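Local coordinates for protein metallo-beta-lactamase (Pseudomonas stutzeri, PDB 4ZEJ) that probably hydrolyses beta-lactam antibiotics with the help of zinc ions, opening the ring to give a substituted beta-amino acid, at residues A[18-24]-A[45-50]; A[77-82]-A[104-110]; A[94-99]-A[113-118]. All coordinates share one frame; numbering follows the deposited sequence.

From the N terminus, interaction 1 comes first: it closes the loop between strand 15-24 and the end of strand 42-46, across the intervening strand 30-39. That loop is complete before residues 77-82 begin. Interactions 2 and 3 then cross: 94-99 opens between 77-82 and 104-110 but pairs with 113-118 beyond them, closing the crossover through helix 99-107, whose C-terminal part supplies interaction 2. Interaction 1 meets interaction 2 through a D47-R81 salt bridge and the packing of W50 on D80; interaction 2 meets interaction 3 where L105 packs on A113. Interaction 1 ties the larger sheet to the loop beside the zinc-binding turn, interaction 2 ties that turn to the helix end, and interaction 3 forms the sheet's last strand pair.

Interaction 1. Residues A[18-24]-A[45-50]; sequences HTSYSRV and IVDTPW
W50 lays its indole against strand 18-24, and S22 places its CB over one face of the ring system. The S22 CB atom lies 3.5 Å from the centroid of the W50 five-membered ring, a CH-pi contact 18° off the normal. With CG of W50 anti to the backbone N (chi1 -151°), the indole runs alongside the strand toward V24, whose CG2 branch meets W50 CZ2 at 3.6 Å and crosses it at about a right angle. S22 OG and W50 O share a water, which donates to W50 O at 2.8 Å. Two residues earlier, on the same side of the strand, S20 keeps OG tucked between its backbone N and carbonyl carbon (chi1 61°), where it accepts a 3.1 Å hydrogen bond from W50 N and lies 3.7 Å from P49 CB. H18 also comes from this side: its imidazole crosses P49 at about a right angle, with CE1 3.9 Å from P49 CD, while NE2 at the ring edge makes a short but weak, bent bond to D47 O, 2.8 Å away. Side chains of the strand thus serve the polar backbone of the loop that follows strand 42-46. This chemistry implies that W50 is fixed by both its main chain and its ring face, beside the zinc ligands D80 and H199.

Interaction 2. Residues A[77-82]-A[104-110]; sequences WHEDRT and LLKENKK. With ZN (zinc ion), chain C; ZN (zinc ion), chain D.
The carbonyl oxygen of L104 is gripped twice by N108, whose backbone N and side-chain ND2 reach it from opposite faces of its plane; the ND2 bond to L104 O is 2.9 Å and nearly straight (174°). Thus held, the N108 amide lies nearly parallel to the indole of W77 (planes 18° apart), over the rim of its six-membered ring, with CG 3.4 Å from W77 CH2. W77, its CG between backbone N and carbonyl carbon (chi1 75°), turns this face to L104 too, whose CB stands 3.8 Å from the centroid of the five-membered ring, a CH-pi contact. The opposite face is met near its rim by CD2, at the edge of the H78 imidazole, so W77 lies between the helix end and a zinc ligand. L105 slips CD2 in at the ring's edge, 3.3 Å from W77 O. Where a Schellman motif ends the helix, K110 NZ forms a salt bridge with E79 OE2 (3.2 Å) from above the carboxylate plane. H78 ND1 and D80 OD2 bind different zinc ions, each at 2.0 Å, the first with H76 and H138, the second with C157 and H199. H76 to D80 form the HxHxD motif characteristic of the metallo-beta-lactamase superfamily.

Interaction 3. Residues A[94-99]-A[113-118]; sequences STYATT and AKYTLK
Two parallel strands, 95-98 and 115-117, pair here at one edge of the seven-stranded sheet, as the two ends of a beta-alpha-beta crossover whose helix is 99-107. Strand 115-117 is the outermost strand, and 95-98 separates it from strand 68-73. The backbones alternate as parallel pairing requires: Y115 N donates to T95 O at 2.9 Å, A97 N to Y115 O, L117 N to A97 O at 2.8 Å, and T99 N to L117 O. The last of these reaches past the strand into the first turn of the helix. Where the pairing starts, T95 adds a side-chain bond to the residue just before strand 115-117: its OG1, lying between the backbone N and carbonyl carbon (chi1 54°), takes K114 N at 2.8 Å and is also hydrogen-bonded to N89.

On one face of the sheet Y96, Y115 and L117 pack together. The tyrosine planes are 26° apart but slid past each other, with centroids separated by 5.2 Å, so the rings barely overlap: Y115 CD2 stands over the rim of one Y96 face, and Y96 CD2 is 3.5 Å from Y115 CB. L117 brings its CD2 branch to the same Y96 CD2, crossing at about a right angle. On the opposite face, which bears A97 and T116, A97 CB meets A113 CB of the loop before strand 115-117 at 3.7 Å. K114 runs extended over its neighbour's ring and donates from NZ to Y115 OH, while a water accepts from that NZ at 3.1 Å and hydrogen-bonds S94 OG.

Interaction 1. Residues A[18-24]-A[45-50]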
loop_
_atom_site.group_PDB
_atom_site.type_symbol
_atom_site.label_atom_id
_atom_site.label_comp_id
_atom_site.label_asym_id
_atom_site.label_seq_id
_atom_site.Cartn_x
_atom_site.Cartn_y
_atom_site.Cartn_z
ATOM N N HIS A 18 -7.002 -4.666 -5.709
ATOM C CA HIS A 18 -6.366 -5.875 -6.193
ATOM C C HIS A 18 -5.874 -6.712 -5.020
ATOM O O HIS A 18 -5.305 -6.184 -4.065
ATOM C CB HIS A 18 -5.290 -5.617 -7.268
ATOM C CG HIS A 18 -4.074 -4.867 -6.819
ATOM N ND1 HIS A 18 -3.032 -5.468 -6.145
ATOM C CD2 HIS A 18 -3.668 -3.599 -7.073
ATOM C CE1 HIS A 18 -2.067 -4.590 -5.951
ATOM N NE2 HIS A 18 -2.423 -3.452 -6.512
ATOM N N THR A 19 -6.168 -8.005 -5.079
ATOM C CA THR A 19 -5.811 -8.953 -4.035
ATOM C C THR A 19 -4.929 -10.019 -4.660
ATOM O O THR A 19 -5.307 -10.633 -5.665
ATOM C CB THR A 19 -7.052 -9.613 -3.404
ATOM O OG1 THR A 19 -7.938 -8.601 -2.917
ATOM C CG2 THR A 19 -6.647 -10.516 -2.236
ATOM N N SER A 20 -3.756 -10.221 -4.066
ATOM C CA SER A 20 -2.848 -11.277 -4.472
ATOM C C SER A 20 -2.300 -11.958 -3.244
ATOM O O SER A 20 -2.527 -11.494 -2.104
ATOM C CB SER A 20 -1.717 -10.733 -5.355
ATOM O OG SER A 20 -0.937 -9.770 -4.669
ATOM N N TYR A 21 -1.584 -13.061 -3.468
ATOM C CA TYR A 21 -1.140 -13.904 -2.373
ATOM C C TYR A 21 0.309 -14.366 -2.461
ATOM O O TYR A 21 0.898 -14.429 -3.552
ATOM C CB TYR A 21 -1.990 -15.159 -2.317
ATOM C CG TYR A 21 -3.486 -15.026 -2.153
ATOM C CD1 TYR A 21 -4.078 -15.254 -0.920
ATOM C CD2 TYR A 21 -4.321 -14.755 -3.246
ATOM C CE1 TYR A 21 -5.458 -15.219 -0.758
ATOM C CE2 TYR A 21 -5.702 -14.689 -3.088
ATOM C CZ TYR A 21 -6.263 -14.934 -1.840
ATOM O OH TYR A 21 -7.622 -14.930 -1.675
ATOM N N SER A 22 0.864 -14.733 -1.312
ATOM C CA SER A 22 2.124 -15.488 -1.257
ATOM C C SER A 22 2.085 -16.449 -0.096
ATOM O O SER A 22 1.378 -16.213 0.883
ATOM C CB SER A 22 3.314 -14.545 -1.122
ATOM O OG SER A 22 4.538 -15.255 -1.182
ATOM N N ARG A 23 2.818 -17.553 -0.215
ATOM C CA ARG A 23 3.025 -18.446 0.918
ATOM C C ARG A 23 4.274 -17.979 1.655
ATOM O O ARG A 23 5.352 -17.974 1.069
ATOM C CB ARG A 23 3.148 -19.893 0.456
ATOM C CG ARG A 23 1.806 -20.465 0.011
ATOM C CD ARG A 23 1.975 -21.869 -0.508
ATOM N NE ARG A 23 0.740 -22.497 -0.981
ATOM C CZ ARG A 23 -0.067 -23.286 -0.258
ATOM N NH1 ARG A 23 0.172 -23.535 1.038
ATOM N NH2 ARG A 23 -1.133 -23.841 -0.843
ATOM N N VAL A 24 4.113 -17.570 2.920
ATOM C CA VAL A 24 5.195 -17.006 3.737
ATOM C C VAL A 24 5.496 -17.967 4.885
ATOM O O VAL A 24 4.576 -18.431 5.565
ATOM C CB VAL A 24 4.792 -15.638 4.329
ATOM C CG1 VAL A 24 5.920 -15.049 5.180
ATOM C CG2 VAL A 24 4.383 -14.679 3.213
ATOM N N ILE A 45 -1.237 2.663 -9.969
ATOM C CA ILE A 45 -1.209 1.503 -9.089
ATOM C C ILE A 45 -0.693 1.916 -7.706
ATOM O O ILE A 45 0.347 2.548 -7.613
ATOM C CB ILE A 45 -0.317 0.376 -9.696
ATOM C CG1 ILE A 45 -0.960 -0.181 -10.980
ATOM C CG2 ILE A 45 -0.100 -0.750 -8.695
ATOM C CD1 ILE A 45 -0.017 -0.962 -11.868
ATOM N N VAL A 46 -1.416 1.555 -6.642
ATOM C CA VAL A 46 -0.960 1.752 -5.266
ATOM C C VAL A 46 -0.593 0.365 -4.728
ATOM O O VAL A 46 -1.478 -0.465 -4.465
ATOM C CB VAL A 46 -2.019 2.444 -4.361
ATOM C CG1 VAL A 46 -1.467 2.660 -2.957
ATOM C CG2 VAL A 46 -2.461 3.779 -4.967
ATOM N N ASP A 47 0.715 0.143 -4.598
ATOM C CA ASP A 47 1.348 -1.133 -4.251
ATOM C C ASP A 47 1.208 -2.223 -5.315
ATOM O O ASP A 47 0.152 -2.418 -5.896
ATOM C CB ASP A 47 0.897 -1.627 -2.879
ATOM C CG ASP A 47 1.454 -0.780 -1.752
ATOM O OD1 ASP A 47 2.601 -0.294 -1.869
ATOM O OD2 ASP A 47 0.774 -0.650 -0.718
ATOM N N THR A 48 2.304 -2.928 -5.572
ATOM C CA THR A 48 2.298 -3.965 -6.571
ATOM C C THR A 48 1.695 -5.237 -5.993
ATOM O O THR A 48 1.674 -5.420 -4.764
ATOM C CB THR A 48 3.699 -4.290 -7.127
ATOM O OG1 THR A 48 4.470 -5.028 -6.171
ATOM C CG2 THR A 48 4.440 -3.029 -7.537
ATOM N N PRO A 49 1.215 -6.127 -6.873
ATOM C CA PRO A 49 0.961 -7.494 -6.438
ATOM C C PRO A 49 2.232 -8.160 -5.943
ATOM O O PRO A 49 3.335 -7.640 -6.128
ATOM C CB PRO A 49 0.435 -8.170 -7.697
ATOM C CG PRO A 49 -0.175 -7.057 -8.478
ATOM C CD PRO A 49 0.763 -5.914 -8.254
ATOM N N TRP A 50 2.069 -9.321 -5.333
ATOM C CA TRP A 50 3.143 -9.996 -4.622
ATOM C C TRP A 50 3.957 -10.933 -5.513
ATOM O O TRP A 50 4.726 -11.728 -4.997
ATOM C CB TRP A 50 2.534 -10.756 -3.437
ATOM C CG TRP A 50 3.412 -10.961 -2.233
ATOM C CD1 TRP A 50 4.792 -10.995 -2.174
ATOM C CD2 TRP A 50 2.955 -11.215 -0.912
ATOM N NE1 TRP A 50 5.202 -11.233 -0.881
ATOM C CE2 TRP A 50 4.097 -11.378 -0.089
ATOM C CE3 TRP A 50 1.679 -11.325 -0.334
ATOM C CZ2 TRP A 50 4.000 -11.646 1.267
ATOM C CZ3 TRP A 50 1.588 -11.594 1.013
ATOM C CH2 TRP A 50 2.742 -11.743 1.806
HETATM O O HOH W 1 4.847 -14.358 -4.156
#

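Interaction 2. Residues A[77-82]-A[104-110]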
loop_
_atom_site.group_PDB
_atom_site.type_symbol
_atom_site.label_atom_id
_atom_site.label_comp_id
_atom_site.label_asym_id
_atom_site.label_seq_id
_atom_site.Cartn_x
_atom_site.Cartn_y
_atom_site.Cartn_z
ATOM N N TRP A 77 8.879 -0.898 2.015
ATOM C CA TRP A 77 9.847 -1.640 1.183
ATOM C C TRP A 77 9.613 -3.144 1.035
ATOM O O TRP A 77 10.171 -3.759 0.125
ATOM C CB TRP A 77 11.273 -1.370 1.645
ATOM C CG TRP A 77 11.698 -2.056 2.914
ATOM C CD1 TRP A 77 11.501 -1.624 4.188
ATOM C CD2 TRP A 77 12.431 -3.286 3.016
ATOM N NE1 TRP A 77 12.065 -2.505 5.083
ATOM C CE2 TRP A 77 12.643 -3.533 4.388
ATOM C CE3 TRP A 77 12.922 -4.204 2.078
ATOM C CZ2 TRP A 77 13.319 -4.675 4.852
ATOM C CZ3 TRP A 77 13.609 -5.335 2.538
ATOM C CH2 TRP A 77 13.798 -5.556 3.910
ATOM N N HIS A 78 8.802 -3.746 1.899
ATOM C CA HIS A 78 8.674 -5.209 1.894
ATOM C C HIS A 78 8.069 -5.730 0.600
ATOM O O HIS A 78 7.381 -4.998 -0.121
ATOM C CB HIS A 78 7.875 -5.714 3.097
ATOM C CG HIS A 78 8.585 -5.532 4.403
ATOM N ND1 HIS A 78 7.926 -5.412 5.607
ATOM C CD2 HIS A 78 9.902 -5.435 4.690
ATOM C CE1 HIS A 78 8.810 -5.284 6.581
ATOM N NE2 HIS A 78 10.015 -5.282 6.049
ATOM N N GLU A 79 8.310 -7.011 0.337
ATOM C CA GLU A 79 7.964 -7.636 -0.947
ATOM C C GLU A 79 6.481 -7.622 -1.307
ATOM O O GLU A 79 6.137 -7.551 -2.500
ATOM C CB GLU A 79 8.484 -9.077 -1.001
ATOM C CG GLU A 79 9.997 -9.157 -1.113
ATOM C CD GLU A 79 10.532 -10.582 -1.167
ATOM O OE1 GLU A 79 9.795 -11.508 -1.598
ATOM O OE2 GLU A 79 11.712 -10.779 -0.795
ATOM N N ASP A 80 5.600 -7.667 -0.306
ATOM C CA ASP A 80 4.160 -7.574 -0.588
ATOM C C ASP A 80 3.740 -6.208 -1.159
ATOM O O ASP A 80 2.653 -6.096 -1.701
ATOM C CB ASP A 80 3.285 -7.965 0.620
ATOM C CG ASP A 80 3.448 -7.050 1.810
ATOM O OD1 ASP A 80 4.583 -6.712 2.149
ATOM O OD2 ASP A 80 2.448 -6.693 2.444
ATOM N N ARG A 81 4.596 -5.188 -1.050
ATOM C CA ARG A 81 4.352 -3.862 -1.642
ATOM C C ARG A 81 5.144 -3.566 -2.931
ATOM O O ARG A 81 4.761 -2.684 -3.706
ATOM C CB ARG A 81 4.756 -2.779 -0.637
ATOM C CG ARG A 81 4.253 -2.892 0.788
ATOM C CD ARG A 81 2.757 -2.668 0.896
ATOM N NE ARG A 81 2.037 -3.913 1.033
ATOM C CZ ARG A 81 0.733 -4.089 0.827
ATOM N NH1 ARG A 81 -0.075 -3.100 0.418
ATOM N NH2 ARG A 81 0.232 -5.294 1.025
ATOM N N THR A 82 6.281 -4.234 -3.093
ATOM C CA THR A 82 7.313 -3.889 -4.070
ATOM C C THR A 82 7.723 -5.028 -5.014
ATOM O O THR A 82 8.533 -4.793 -5.903
ATOM C CB THR A 82 8.603 -3.430 -3.350
ATOM O OG1 THR A 82 9.074 -4.487 -2.502
ATOM C CG2 THR A 82 8.368 -2.164 -2.560
ATOM N N LEU A 104 16.029 1.540 1.789
ATOM C CA LEU A 104 15.850 0.200 2.346
ATOM C C LEU A 104 15.838 -0.892 1.280
ATOM O O LEU A 104 16.361 -1.976 1.526
ATOM C CB LEU A 104 14.585 0.133 3.218
ATOM C CG LEU A 104 14.735 0.849 4.566
ATOM C CD1 LEU A 104 13.377 1.154 5.187
ATOM C CD2 LEU A 104 15.594 0.047 5.533
ATOM N N LEU A 105 15.267 -0.611 0.105
ATOM C CA LEU A 105 15.330 -1.570 -1.002
ATOM C C LEU A 105 16.796 -1.832 -1.395
ATOM O O LEU A 105 17.228 -2.990 -1.467
ATOM C CB LEU A 105 14.520 -1.094 -2.207
ATOM C CG LEU A 105 12.998 -1.157 -2.003
ATOM C CD1 LEU A 105 12.300 -0.353 -3.090
ATOM C CD2 LEU A 105 12.495 -2.598 -1.966
ATOM N N LYS A 106 17.554 -0.764 -1.600
ATOM C CA LYS A 106 18.970 -0.899 -1.992
ATOM C C LYS A 106 19.802 -1.653 -0.943
ATOM O O LYS A 106 20.549 -2.576 -1.289
ATOM C CB LYS A 106 19.572 0.471 -2.301
ATOM C CG LYS A 106 19.016 1.099 -3.568
ATOM C CD LYS A 106 19.637 2.461 -3.853
ATOM C CE LYS A 106 18.583 3.486 -4.249
ATOM N NZ LYS A 106 19.222 4.737 -4.754
ATOM N N GLU A 107 19.638 -1.279 0.328
ATOM C CA GLU A 107 20.319 -1.926 1.459
ATOM C C GLU A 107 20.074 -3.436 1.498
ATOM O O GLU A 107 20.970 -4.197 1.859
ATOM C CB GLU A 107 19.872 -1.275 2.786
ATOM C CG GLU A 107 20.415 -1.902 4.071
ATOM C CD GLU A 107 21.935 -1.870 4.177
ATOM O OE1 GLU A 107 22.544 -0.891 3.694
ATOM O OE2 GLU A 107 22.535 -2.815 4.749
ATOM N N ASN A 108 18.870 -3.859 1.111
ATOM C CA ASN A 108 18.490 -5.272 1.059
ATOM C C ASN A 108 18.595 -5.919 -0.344
ATOM O O ASN A 108 17.984 -6.967 -0.605
ATOM C CB ASN A 108 17.086 -5.415 1.646
ATOM C CG ASN A 108 17.060 -5.173 3.144
ATOM O OD1 ASN A 108 17.280 -6.096 3.914
ATOM N ND2 ASN A 108 16.786 -3.936 3.564
ATOM N N LYS A 109 19.390 -5.299 -1.217
ATOM C CA LYS A 109 19.697 -5.787 -2.573
ATOM C C LYS A 109 18.444 -6.038 -3.417
ATOM O O LYS A 109 18.329 -7.051 -4.114
ATOM C CB LYS A 109 20.611 -7.019 -2.510
ATOM C CG LYS A 109 21.958 -6.733 -1.865
ATOM C CD LYS A 109 22.817 -7.986 -1.774
ATOM C CE LYS A 109 24.304 -7.664 -1.756
ATOM N NZ LYS A 109 25.147 -8.893 -1.791
ATOM N N LYS A 110 17.504 -5.094 -3.335
ATOM C CA LYS A 110 16.294 -5.134 -4.132
ATOM C C LYS A 110 16.327 -4.035 -5.175
ATOM O O LYS A 110 16.957 -2.998 -5.001
ATOM C CB LYS A 110 15.055 -4.968 -3.249
ATOM C CG LYS A 110 14.966 -5.946 -2.086
ATOM C CD LYS A 110 14.910 -7.387 -2.549
ATOM C CE LYS A 110 14.572 -8.324 -1.400
ATOM N NZ LYS A 110 14.519 -9.735 -1.855
HETATM ZN ZN ZN C . 2.076 -6.121 4.359
HETATM ZN ZN ZN D . 5.912 -5.086 5.782
HETATM O O HOH W 2 6.047 -7.380 6.820
#

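Interaction 3. Residues A[94-99]-A[113-118]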
loop_
_atom_site.group_PDB
_atom_site.type_symbol
_atom_site.label_atom_id
_atom_site.label_comp_id
_atom_site.label_asym_id
_atom_site.label_seq_id
_atom_site.Cartn_x
_atom_site.Cartn_y
_atom_site.Cartn_z
ATOM N N SER A 94 6.611 3.703 -15.054
ATOM C CA SER A 94 7.218 4.487 -13.967
ATOM C C SER A 94 6.875 3.933 -12.582
ATOM O O SER A 94 5.717 3.690 -12.282
ATOM C CB SER A 94 6.761 5.950 -14.039
ATOM O OG SER A 94 7.110 6.546 -15.276
ATOM N N THR A 95 7.887 3.760 -11.743
ATOM C CA THR A 95 7.702 3.304 -10.378
ATOM C C THR A 95 8.185 4.387 -9.429
ATOM O O THR A 95 9.166 5.095 -9.725
ATOM C CB THR A 95 8.485 2.013 -10.115
ATOM O OG1 THR A 95 9.852 2.221 -10.469
ATOM C CG2 THR A 95 7.912 0.837 -10.926
ATOM N N TYR A 96 7.481 4.520 -8.304
ATOM C CA TYR A 96 7.730 5.553 -7.297
ATOM C C TYR A 96 7.809 4.922 -5.918
ATOM O O TYR A 96 7.073 3.981 -5.601
ATOM C CB TYR A 96 6.602 6.590 -7.263
ATOM C CG TYR A 96 6.471 7.416 -8.506
ATOM C CD1 TYR A 96 5.719 6.970 -9.590
ATOM C CD2 TYR A 96 7.103 8.653 -8.610
ATOM C CE1 TYR A 96 5.612 7.723 -10.748
ATOM C CE2 TYR A 96 7.003 9.412 -9.761
ATOM C CZ TYR A 96 6.254 8.944 -10.824
ATOM O OH TYR A 96 6.151 9.704 -11.962
ATOM N N ALA A 97 8.686 5.476 -5.098
ATOM C CA ALA A 97 8.762 5.158 -3.688
ATOM C C ALA A 97 9.445 6.319 -2.981
ATOM O O ALA A 97 10.110 7.143 -3.631
ATOM C CB ALA A 97 9.540 3.874 -3.468
ATOM N N THR A 98 9.313 6.380 -1.657
ATOM C CA THR A 98 9.973 7.445 -0.891
ATOM C C THR A 98 11.482 7.213 -0.812
ATOM O O THR A 98 11.969 6.107 -1.075
ATOM C CB THR A 98 9.470 7.544 0.554
ATOM O OG1 THR A 98 9.767 6.320 1.244
ATOM C CG2 THR A 98 7.973 7.835 0.598
ATOM N N THR A 99 12.196 8.274 -0.435
ATOM C CA THR A 99 13.630 8.224 -0.134
ATOM C C THR A 99 13.968 7.075 0.816
ATOM O O THR A 99 14.876 6.280 0.540
ATOM C CB THR A 99 14.095 9.563 0.500
ATOM O OG1 THR A 99 13.768 10.638 -0.387
ATOM C CG2 THR A 99 15.597 9.581 0.756
ATOM N N ALA A 113 12.675 1.716 -6.835
ATOM C CA ALA A 113 11.768 2.438 -7.723
ATOM C C ALA A 113 12.587 3.418 -8.575
ATOM O O ALA A 113 13.648 3.868 -8.155
ATOM C CB ALA A 113 10.698 3.172 -6.925
ATOM N N LYS A 114 12.116 3.700 -9.783
ATOM C CA LYS A 114 12.850 4.587 -10.701
ATOM C C LYS A 114 12.871 6.029 -10.195
ATOM O O LYS A 114 13.854 6.743 -10.399
ATOM C CB LYS A 114 12.276 4.527 -12.119
ATOM C CG LYS A 114 12.942 5.496 -13.091
ATOM C CD LYS A 114 12.469 5.331 -14.523
ATOM C CE LYS A 114 13.116 6.373 -15.419
ATOM N NZ LYS A 114 12.234 6.726 -16.563
ATOM N N TYR A 115 11.777 6.454 -9.574
ATOM C CA TYR A 115 11.642 7.809 -9.053
ATOM C C TYR A 115 11.469 7.816 -7.540
ATOM O O TYR A 115 10.828 6.917 -6.963
ATOM C CB TYR A 115 10.442 8.489 -9.694
ATOM C CG TYR A 115 10.540 8.601 -11.193
ATOM C CD1 TYR A 115 11.419 9.502 -11.781
ATOM C CD2 TYR A 115 9.752 7.810 -12.027
ATOM C CE1 TYR A 115 11.516 9.614 -13.155
ATOM C CE2 TYR A 115 9.841 7.914 -13.408
ATOM C CZ TYR A 115 10.726 8.821 -13.966
ATOM O OH TYR A 115 10.831 8.945 -15.332
ATOM N N THR A 116 12.015 8.853 -6.911
ATOM C CA THR A 116 11.998 9.001 -5.460
ATOM C C THR A 116 11.089 10.165 -5.058
ATOM O O THR A 116 11.180 11.256 -5.629
ATOM C CB THR A 116 13.429 9.201 -4.915
ATOM O OG1 THR A 116 14.201 8.025 -5.184
ATOM C CG2 THR A 116 13.426 9.432 -3.418
ATOM N N LEU A 117 10.218 9.915 -4.079
ATOM C CA LEU A 117 9.367 10.940 -3.470
ATOM C C LEU A 117 10.067 11.495 -2.229
ATOM O O LEU A 117 10.399 10.747 -1.317
ATOM C CB LEU A 117 8.005 10.345 -3.092
ATOM C CG LEU A 117 7.199 9.761 -4.256
ATOM C CD1 LEU A 117 6.005 8.967 -3.755
ATOM C CD2 LEU A 117 6.760 10.842 -5.229
ATOM N N LYS A 118 10.294 12.805 -2.197
ATOM C CA LYS A 118 11.036 13.436 -1.103
ATOM C C LYS A 118 10.110 14.088 -0.088
ATOM O O LYS A 118 8.968 14.440 -0.403
ATOM C CB LYS A 118 12.001 14.489 -1.644
ATOM C CG LYS A 118 13.187 13.931 -2.418
ATOM C CD LYS A 118 12.825 13.552 -3.847
ATOM C CE LYS A 118 14.051 13.524 -4.751
ATOM N NZ LYS A 118 13.771 12.885 -6.071
HETATM O O HOH W 3 9.331 5.847 -17.043
#